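Local coordinates for Glyco_hydro_cc domain-containing protein (Blastomyces gilchristii, PDB 6UB0) that hydrolyses curdlan, a beta-1,3-glucan, as an exo-acting glucanase of family GH128, and holds laminaribiose in its active-site cleft, at residues I12-A17 with F209-L214; L7-I12 with I40-M45; A88-Y93 with L127-G132. One frame throughout, in Å; residues are numbered along the deposited sequence.

Contact 1. Residues I12-A17 with F209-L214; sequences INLLTA and FFVDNL. With BGC (beta-D-glucopyranose), chain B.
L14 and L15 meet V211 and D212 where a TIM-barrel hydrolase closes on itself: the 3-10 turn after the first strand, 5-8, packs on the turn that follows strand 203-208. L14 stands nearly at right angles to D212, and its CD1 reaches the carboxylate, 3.6 Å from D212 OD2. An aspartate suits this place because its two oxygens accept the backbone N-H groups of N10 and N11; the leucine methyl merely lies against a carboxylate already engaged. V211 divides its two methyls between neighbours. With CG1 anti to the backbone N (chi1 159°), that branch meets L14 CB at 3.8 Å, while CG2 touches L15 CD2 at 4.0 Å, where L15 and V211 again cross almost perpendicularly. Branched aliphatic residues suit this largely apolar contact, in which no hydrogen bond passes between the two segments. On the sugar side, a cis peptide joins F209 to F210. CD1 of F210 sits over the middle of the F209 ring, 3.7 Å from its plane. The C6 atom of beta-D-glucopyranose stands over one face of F210, 3.8 Å from the ring plane and nearer CE2 and CZ than the centre.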
loop_
_atom_site.group_PDB
_atom_site.type_symbol
_atom_site.label_atom_id
_atom_site.label_comp_id
_atom_site.label_asym_id
_atom_site.label_seq_id
_atom_site.Cartn_x
_atom_site.Cartn_y
_atom_site.Cartn_z
ATOM N N ILE A 12 -1.062 -4.427 -16.572
ATOM C CA ILE A 12 -2.459 -4.748 -16.155
ATOM C C ILE A 12 -2.849 -6.126 -16.719
ATOM O O ILE A 12 -3.665 -6.824 -16.071
ATOM C CB ILE A 12 -3.470 -3.639 -16.485
ATOM C CG1 ILE A 12 -4.755 -3.907 -15.698
ATOM C CG2 ILE A 12 -3.705 -3.518 -17.971
ATOM C CD1 ILE A 12 -5.660 -2.711 -15.547
ATOM N N ASN A 13 -2.196 -6.536 -17.805
ATOM C CA ASN A 13 -2.373 -7.858 -18.477
ATOM C C ASN A 13 -2.207 -8.989 -17.455
ATOM O O ASN A 13 -2.986 -9.950 -17.529
ATOM C CB ASN A 13 -1.393 -8.042 -19.641
ATOM C CG ASN A 13 -1.659 -7.083 -20.778
ATOM O OD1 ASN A 13 -2.782 -7.018 -21.280
ATOM N ND2 ASN A 13 -0.651 -6.324 -21.195
ATOM N N LEU A 14 -1.306 -8.870 -16.477
ATOM C CA LEU A 14 -0.971 -10.050 -15.620
ATOM C C LEU A 14 -1.988 -10.309 -14.494
ATOM O O LEU A 14 -1.916 -11.391 -13.870
ATOM C CB LEU A 14 0.419 -9.862 -15.033
ATOM C CG LEU A 14 1.445 -9.274 -15.986
ATOM C CD1 LEU A 14 2.737 -9.006 -15.250
ATOM C CD2 LEU A 14 1.680 -10.190 -17.173
ATOM N N LEU A 15 -2.934 -9.410 -14.255
ATOM C CA LEU A 15 -3.962 -9.590 -13.208
ATOM C C LEU A 15 -4.871 -10.779 -13.573
ATOM O O LEU A 15 -5.390 -11.413 -12.673
ATOM C CB LEU A 15 -4.741 -8.287 -13.025
ATOM C CG LEU A 15 -3.880 -7.079 -12.657
ATOM C CD1 LEU A 15 -4.671 -5.798 -12.728
ATOM C CD2 LEU A 15 -3.267 -7.229 -11.292
ATOM N N THR A 16 -5.028 -11.105 -14.859
ATOM C CA THR A 16 -5.818 -12.297 -15.282
ATOM C C THR A 16 -5.294 -13.572 -14.594
ATOM O O THR A 16 -6.120 -14.395 -14.189
ATOM C CB THR A 16 -5.907 -12.386 -16.806
ATOM O OG1 THR A 16 -6.929 -11.442 -17.146
ATOM C CG2 THR A 16 -6.268 -13.770 -17.298
ATOM N N ALA A 17 -3.988 -13.719 -14.392
ATOM C CA ALA A 17 -3.404 -14.936 -13.790
ATOM C C ALA A 17 -3.975 -15.143 -12.385
ATOM O O ALA A 17 -3.937 -16.265 -11.919
ATOM C CB ALA A 17 -1.902 -14.873 -13.789
ATOM N N PHE A 209 4.457 -7.915 -2.631
ATOM C CA PHE A 209 5.222 -7.156 -3.638
ATOM C C PHE A 209 5.894 -8.130 -4.611
ATOM O O PHE A 209 6.834 -8.778 -4.233
ATOM C CB PHE A 209 6.249 -6.261 -2.930
ATOM C CG PHE A 209 7.120 -5.473 -3.856
ATOM C CD1 PHE A 209 6.734 -4.235 -4.350
ATOM C CD2 PHE A 209 8.368 -5.971 -4.242
ATOM C CE1 PHE A 209 7.562 -3.503 -5.175
ATOM C CE2 PHE A 209 9.177 -5.237 -5.094
ATOM C CZ PHE A 209 8.801 -4.003 -5.546
ATOM N N PHE A 210 5.469 -8.232 -5.872
ATOM C CA PHE A 210 4.238 -7.718 -6.451
ATOM C C PHE A 210 3.844 -8.617 -7.638
ATOM O O PHE A 210 4.614 -9.554 -7.978
ATOM C CB PHE A 210 4.389 -6.283 -6.930
ATOM C CG PHE A 210 5.406 -5.937 -8.018
ATOM C CD1 PHE A 210 6.743 -6.247 -7.902
ATOM C CD2 PHE A 210 4.977 -5.250 -9.135
ATOM C CE1 PHE A 210 7.626 -5.893 -8.895
ATOM C CE2 PHE A 210 5.871 -4.889 -10.130
ATOM C CZ PHE A 210 7.188 -5.203 -9.994
ATOM N N VAL A 211 2.703 -8.341 -8.250
ATOM C CA VAL A 211 2.107 -9.200 -9.322
ATOM C C VAL A 211 3.183 -9.500 -10.379
ATOM O O VAL A 211 3.405 -10.667 -10.748
ATOM C CB VAL A 211 0.880 -8.496 -9.931
ATOM C CG1 VAL A 211 0.553 -9.041 -11.316
ATOM C CG2 VAL A 211 -0.290 -8.551 -8.969
ATOM N N ASP A 212 3.872 -8.476 -10.867
ATOM C CA ASP A 212 4.741 -8.650 -12.057
ATOM C C ASP A 212 5.893 -9.581 -11.709
ATOM O O ASP A 212 6.502 -10.077 -12.656
ATOM C CB ASP A 212 5.262 -7.335 -12.634
ATOM C CG ASP A 212 4.131 -6.417 -13.043
ATOM O OD1 ASP A 212 3.205 -6.273 -12.230
ATOM O OD2 ASP A 212 4.168 -5.865 -14.186
ATOM N N ASN A 213 6.242 -9.758 -10.432
ATOM C CA ASN A 213 7.339 -10.691 -10.072
ATOM C C ASN A 213 6.732 -12.063 -9.768
ATOM O O ASN A 213 7.507 -12.993 -9.654
ATOM C CB ASN A 213 8.174 -10.233 -8.869
ATOM C CG ASN A 213 9.087 -9.056 -9.155
ATOM O OD1 ASN A 213 9.240 -8.596 -10.278
ATOM N ND2 ASN A 213 9.741 -8.559 -8.135
ATOM N N LEU A 214 5.411 -12.152 -9.547
ATOM C CA LEU A 214 4.702 -13.393 -9.118
ATOM C C LEU A 214 4.221 -14.188 -10.330
ATOM O O LEU A 214 3.724 -15.290 -10.128
ATOM C CB LEU A 214 3.511 -13.007 -8.242
ATOM C CG LEU A 214 3.855 -12.493 -6.843
ATOM C CD1 LEU A 214 2.578 -12.036 -6.126
ATOM C CD2 LEU A 214 4.568 -13.571 -6.038
HETATM C C2 BGC B . 8.262 2.476 -7.881
HETATM C C3 BGC B . 7.062 2.401 -8.778
HETATM C C4 BGC B . 7.084 1.024 -9.404
HETATM C C5 BGC B . 7.136 -0.062 -8.308
HETATM C C6 BGC B . 7.269 -1.541 -8.697
HETATM C C1 BGC B . 8.324 1.358 -6.877
HETATM O O2 BGC B . 8.123 3.721 -7.186
HETATM O O3 BGC B . 6.969 3.509 -9.723
HETATM O O4 BGC B . 5.912 1.019 -10.218
HETATM O O5 BGC B . 8.295 0.056 -7.476
HETATM O O6 BGC B . 8.365 -1.636 -9.648
#

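Contact 2. Residues L7-I12 with I40-M45; sequences LAYNNI and IEYVPM. With BGC (beta-D-glucopyranose), chain B.
Y9 and Y42 meet at about a right angle, the hydroxyl end of one against the ring of the other, between the first and third strands of a TIM barrel. Y9 OH lies 4.0 Å from both CD1 and CE1 of Y42, an oblique van der Waals approach without a hydrogen bond. Tyrosine suits both positions because each ring fills space while its hydroxyl is satisfied elsewhere: Y9 OH bonds to P33 O, and Y42 OH to N28 OD1. The Y9 side chain leaves the backbone with CG between N and the carbonyl carbon (chi1 65°), a torsion that carries the ring across toward Y42. L7 makes the second bridge, its CD1 touching CD1 of I40 at 4.0 Å; the two aliphatic chains also cross roughly at right angles, joining only through their ends.

Beyond Y9 the chain turns to the sugar. N10 ND2 donates to O4 of beta-D-glucopyranose at 3.0 Å with an N-H...O angle of 150°, and it also reaches Y9 O at 3.1 Å in a strongly bent bond, approaching from above the carbonyl plane. N10 OD1 accepts only a weak bond from the sugar's O6. An asparagine, able to give and to take, suits a carbohydrate pocket; W47 and Q81 also bond this sugar.

Strands 5-8 and 41-42 are the first and third strands of the barrel, with 23-27 between them, which explains why side chains alone make the contact. L7 and Y9 also pack on V211 of helix 211-214, and V43 packs on N69 and L71 of strand 69-71.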
loop_
_atom_site.group_PDB
_atom_site.type_symbol
_atom_site.label_atom_id
_atom_site.label_comp_id
_atom_site.label_asym_id
_atom_site.label_seq_id
_atom_site.Cartn_x
_atom_site.Cartn_y
_atom_site.Cartn_z
ATOM N N LEU A 7 -3.788 -6.662 -5.386
ATOM C CA LEU A 7 -2.936 -6.945 -6.571
ATOM C C LEU A 7 -2.174 -5.658 -6.904
ATOM O O LEU A 7 -2.745 -4.771 -7.537
ATOM C CB LEU A 7 -3.843 -7.426 -7.702
ATOM C CG LEU A 7 -4.476 -8.812 -7.470
ATOM C CD1 LEU A 7 -5.464 -9.102 -8.590
ATOM C CD2 LEU A 7 -3.422 -9.904 -7.377
ATOM N N ALA A 8 -0.884 -5.607 -6.536
ATOM C CA ALA A 8 0.046 -4.494 -6.802
ATOM C C ALA A 8 0.765 -4.774 -8.149
ATOM O O ALA A 8 1.473 -5.750 -8.252
ATOM C CB ALA A 8 1.010 -4.413 -5.656
ATOM N N TYR A 9 0.529 -3.982 -9.195
ATOM C CA TYR A 9 1.008 -4.341 -10.553
ATOM C C TYR A 9 1.591 -3.162 -11.314
ATOM O O TYR A 9 1.407 -2.018 -10.956
ATOM C CB TYR A 9 -0.147 -4.829 -11.430
ATOM C CG TYR A 9 -1.208 -3.828 -11.764
ATOM C CD1 TYR A 9 -2.227 -3.497 -10.868
ATOM C CD2 TYR A 9 -1.188 -3.140 -12.970
ATOM C CE1 TYR A 9 -3.233 -2.622 -11.215
ATOM C CE2 TYR A 9 -2.177 -2.244 -13.305
ATOM C CZ TYR A 9 -3.180 -1.950 -12.417
ATOM O OH TYR A 9 -4.132 -1.077 -12.814
ATOM N N ASN A 10 2.320 -3.491 -12.359
ATOM C CA ASN A 10 2.716 -2.536 -13.419
ATOM C C ASN A 10 1.979 -2.897 -14.723
ATOM O O ASN A 10 1.307 -2.010 -15.327
ATOM C CB ASN A 10 4.239 -2.515 -13.557
ATOM C CG ASN A 10 4.989 -1.826 -12.431
ATOM O OD1 ASN A 10 6.206 -1.958 -12.365
ATOM N ND2 ASN A 10 4.320 -1.062 -11.575
ATOM N N ASN A 11 2.009 -4.165 -15.104
ATOM C CA ASN A 11 1.393 -4.672 -16.361
ATOM C C ASN A 11 -0.042 -5.129 -16.073
ATOM O O ASN A 11 -0.205 -6.099 -15.338
ATOM C CB ASN A 11 2.226 -5.821 -16.928
ATOM C CG ASN A 11 1.725 -6.337 -18.255
ATOM O OD1 ASN A 11 0.631 -5.972 -18.710
ATOM N ND2 ASN A 11 2.501 -7.222 -18.864
ATOM N N ILE A 12 -1.062 -4.427 -16.572
ATOM C CA ILE A 12 -2.459 -4.748 -16.155
ATOM C C ILE A 12 -2.849 -6.126 -16.719
ATOM O O ILE A 12 -3.665 -6.824 -16.071
ATOM C CB ILE A 12 -3.470 -3.639 -16.485
ATOM C CG1 ILE A 12 -4.755 -3.907 -15.698
ATOM C CG2 ILE A 12 -3.705 -3.518 -17.971
ATOM C CD1 ILE A 12 -5.660 -2.711 -15.547
ATOM N N ILE A 40 -12.706 -5.852 -9.158
ATOM C CA ILE A 40 -11.660 -5.384 -8.190
ATOM C C ILE A 40 -11.523 -3.873 -8.237
ATOM O O ILE A 40 -11.640 -3.291 -9.329
ATOM C CB ILE A 40 -10.329 -6.116 -8.341
ATOM C CG1 ILE A 40 -9.880 -6.208 -9.785
ATOM C CG2 ILE A 40 -10.345 -7.495 -7.664
ATOM C CD1 ILE A 40 -8.604 -6.952 -9.914
ATOM N N GLU A 41 -11.412 -3.291 -7.043
ATOM C CA GLU A 41 -11.400 -1.835 -6.812
ATOM C C GLU A 41 -9.975 -1.398 -7.116
ATOM O O GLU A 41 -9.098 -1.827 -6.409
ATOM C CB GLU A 41 -11.748 -1.468 -5.377
ATOM C CG GLU A 41 -11.692 0.029 -5.138
ATOM C CD GLU A 41 -11.806 0.427 -3.682
ATOM O OE1 GLU A 41 -12.529 -0.288 -2.960
ATOM O OE2 GLU A 41 -11.185 1.457 -3.289
ATOM N N TYR A 42 -9.793 -0.611 -8.171
ATOM C CA TYR A 42 -8.519 0.110 -8.402
ATOM C C TYR A 42 -8.434 1.268 -7.401
ATOM O O TYR A 42 -9.436 2.004 -7.125
ATOM C CB TYR A 42 -8.436 0.632 -9.836
ATOM C CG TYR A 42 -7.272 1.544 -10.058
ATOM C CD1 TYR A 42 -5.985 1.029 -10.030
ATOM C CD2 TYR A 42 -7.448 2.910 -10.224
ATOM C CE1 TYR A 42 -4.893 1.840 -10.231
ATOM C CE2 TYR A 42 -6.350 3.730 -10.423
ATOM C CZ TYR A 42 -5.074 3.188 -10.384
ATOM O OH TYR A 42 -3.972 3.951 -10.548
ATOM N N VAL A 43 -7.233 1.472 -6.853
ATOM C CA VAL A 43 -6.990 2.586 -5.912
ATOM C C VAL A 43 -5.954 3.513 -6.536
ATOM O O VAL A 43 -4.787 3.171 -6.659
ATOM C CB VAL A 43 -6.538 2.077 -4.532
ATOM C CG1 VAL A 43 -6.315 3.244 -3.595
ATOM C CG2 VAL A 43 -7.541 1.101 -3.967
ATOM N N PRO A 44 -6.342 4.749 -6.922
ATOM C CA PRO A 44 -5.364 5.705 -7.436
ATOM C C PRO A 44 -4.331 6.092 -6.377
ATOM O O PRO A 44 -4.676 6.093 -5.189
ATOM C CB PRO A 44 -6.233 6.907 -7.848
ATOM C CG PRO A 44 -7.596 6.311 -8.030
ATOM C CD PRO A 44 -7.709 5.236 -6.972
ATOM N N MET A 45 -3.094 6.334 -6.837
ATOM C CA MET A 45 -2.000 6.867 -5.987
ATOM C C MET A 45 -1.488 8.214 -6.498
ATOM O O MET A 45 -1.150 8.346 -7.668
ATOM C CB MET A 45 -0.869 5.855 -5.849
ATOM C CG MET A 45 0.369 6.492 -5.208
ATOM S SD MET A 45 1.742 5.356 -5.004
ATOM C CE MET A 45 1.344 4.567 -3.453
HETATM C C2 BGC B . 8.262 2.476 -7.881
HETATM C C3 BGC B . 7.062 2.401 -8.778
HETATM C C4 BGC B . 7.084 1.024 -9.404
HETATM C C5 BGC B . 7.136 -0.062 -8.308
HETATM C C6 BGC B . 7.269 -1.541 -8.697
HETATM C C1 BGC B . 8.324 1.358 -6.877
HETATM O O2 BGC B . 8.123 3.721 -7.186
HETATM O O3 BGC B . 6.969 3.509 -9.723
HETATM O O4 BGC B . 5.912 1.019 -10.218
HETATM O O5 BGC B . 8.295 0.056 -7.476
HETATM O O6 BGC B . 8.365 -1.636 -9.648
#

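Contact 3. Residues A88-Y93 with L127-G132; sequences AAAAAY and LDVCAG
A90 and C130 bring helices 86-96 and 119-130 within 5.0 Å of each other, CA to CA, a close approach for two helices on the outside of the barrel, and just after it the second helix ends, A131 taking a positive phi of 64°. Only a small side chain fits at such a distance. The methyl of A90 points at the other helix and is shared between two partners. One is V129, whose CG1, anti to the backbone N (chi1 174°), comes to 3.3 Å from A90 CB, a separation shorter than normal carbon-carbon contact, whose exact value is doubtful. The other partner is C130, whose SG rests 4.0 Å from A90 CB and equally near A90 CA, so that the sulfur lies alongside the helix backbone. A branched valine suits its place at the border, since the CG1 branch can meet the A90 methyl while the residue stays at the surface. The neighbouring A89 packs on W122 and F126, extending the contact along helix 119-130.

C130 is not a free thiol: it forms a disulfide with C134, just past the end of its helix. Y93, one turn after A89, packs against C134 and bonds through its hydroxyl to K135 O, linking helix 86-96 to that turn as well. Between the two segments themselves, A90 meets V129 and C130 through methyl groups and sulfur alone, with no hydrogen bond to fix direction. The contact rests on apolar packing, and the disulfide to C134 probably limits the movement of the sulfur beside A90.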
loop_
_atom_site.group_PDB
_atom_site.type_symbol
_atom_site.label_atom_id
_atom_site.label_comp_id
_atom_site.label_asym_id
_atom_site.label_seq_id
_atom_site.Cartn_x
_atom_site.Cartn_y
_atom_site.Cartn_z
ATOM N N ALA A 88 7.086 18.931 4.036
ATOM C CA ALA A 88 6.533 19.195 2.685
ATOM C C ALA A 88 5.408 18.189 2.389
ATOM O O ALA A 88 4.507 18.495 1.584
ATOM C CB ALA A 88 7.572 19.144 1.643
ATOM N N ALA A 89 5.513 16.980 2.944
ATOM C CA ALA A 89 4.444 15.970 2.756
ATOM C C ALA A 89 3.152 16.486 3.389
ATOM O O ALA A 89 2.070 16.308 2.763
ATOM C CB ALA A 89 4.845 14.646 3.328
ATOM N N ALA A 90 3.246 17.053 4.594
ATOM C CA ALA A 90 2.083 17.544 5.379
ATOM C C ALA A 90 1.353 18.605 4.552
ATOM O O ALA A 90 0.117 18.519 4.364
ATOM C CB ALA A 90 2.530 18.087 6.704
ATOM N N ALA A 91 2.136 19.544 4.034
ATOM C CA ALA A 91 1.691 20.662 3.187
ATOM C C ALA A 91 0.982 20.092 1.971
ATOM O O ALA A 91 -0.163 20.494 1.713
ATOM C CB ALA A 91 2.875 21.522 2.795
ATOM N N ALA A 92 1.646 19.208 1.238
ATOM C CA ALA A 92 1.128 18.715 -0.053
ATOM C C ALA A 92 -0.047 17.768 0.210
ATOM O O ALA A 92 -0.895 17.631 -0.689
ATOM C CB ALA A 92 2.234 18.059 -0.824
ATOM N N TYR A 93 -0.048 17.102 1.376
ATOM C CA TYR A 93 -1.136 16.170 1.747
ATOM C C TYR A 93 -2.387 17.017 1.895
ATOM O O TYR A 93 -3.337 16.775 1.135
ATOM C CB TYR A 93 -0.921 15.406 3.055
ATOM C CG TYR A 93 -1.899 14.267 3.220
ATOM C CD1 TYR A 93 -1.672 13.005 2.669
ATOM C CD2 TYR A 93 -3.079 14.444 3.928
ATOM C CE1 TYR A 93 -2.596 11.964 2.815
ATOM C CE2 TYR A 93 -4.004 13.422 4.077
ATOM C CZ TYR A 93 -3.772 12.174 3.527
ATOM O OH TYR A 93 -4.742 11.225 3.729
ATOM N N LEU A 127 3.091 12.920 10.842
ATOM C CA LEU A 127 1.851 13.006 11.648
ATOM C C LEU A 127 1.933 14.225 12.593
ATOM O O LEU A 127 0.909 14.916 12.791
ATOM C CB LEU A 127 1.705 11.685 12.391
ATOM C CG LEU A 127 1.360 10.501 11.488
ATOM C CD1 LEU A 127 1.201 9.231 12.301
ATOM C CD2 LEU A 127 0.115 10.779 10.687
ATOM N N ASP A 128 3.097 14.482 13.172
ATOM C CA ASP A 128 3.306 15.696 14.007
ATOM C C ASP A 128 3.022 16.913 13.136
ATOM O O ASP A 128 2.154 17.719 13.523
ATOM C CB ASP A 128 4.691 15.716 14.640
ATOM C CG ASP A 128 4.764 14.780 15.827
ATOM O OD1 ASP A 128 3.692 14.496 16.416
ATOM O OD2 ASP A 128 5.875 14.355 16.151
ATOM N N VAL A 129 3.726 17.044 12.020
ATOM C CA VAL A 129 3.638 18.258 11.159
ATOM C C VAL A 129 2.195 18.399 10.692
ATOM O O VAL A 129 1.723 19.534 10.499
ATOM C CB VAL A 129 4.613 18.263 9.966
ATOM C CG1 VAL A 129 4.337 19.457 9.073
ATOM C CG2 VAL A 129 6.065 18.290 10.399
ATOM N N CYS A 130 1.480 17.298 10.480
ATOM C CA CYS A 130 0.090 17.405 9.983
ATOM C C CYS A 130 -0.770 18.234 10.958
ATOM O O CYS A 130 -1.669 18.971 10.470
ATOM C CB CYS A 130 -0.506 16.027 9.729
ATOM S SG CYS A 130 -0.090 15.455 8.061
ATOM N N ALA A 131 -0.508 18.099 12.262
ATOM C CA ALA A 131 -1.077 18.951 13.330
ATOM C C ALA A 131 -2.613 18.759 13.386
ATOM O O ALA A 131 -3.372 19.761 13.557
ATOM C CB ALA A 131 -0.663 20.384 13.079
ATOM N N GLY A 132 -3.056 17.497 13.240
ATOM C CA GLY A 132 -4.476 17.093 13.215
ATOM C C GLY A 132 -5.270 17.656 12.039
ATOM O O GLY A 132 -6.469 17.534 12.104
#

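In the fold
From the N terminus, strand 5-8 leads straight into contact 2, which closes a short loop when 40-45 returns beyond strand 23-27. Contact 1 starts at I12, the residue shared with contact 2, but does not close until 209-214, so the two cross along the chain: contact 2 ties the first strand to the third, and contact 1 ties the loop after the first strand to the segment after the last. They also touch directly, V211 N meeting A8 O, and both reach the same glucose. Contact 3 lies in series after contact 2 and within the long span closed by contact 1. It ties successive outer helices on the opposite side of the chain's centre from contact 1, with centres about 33 Å apart.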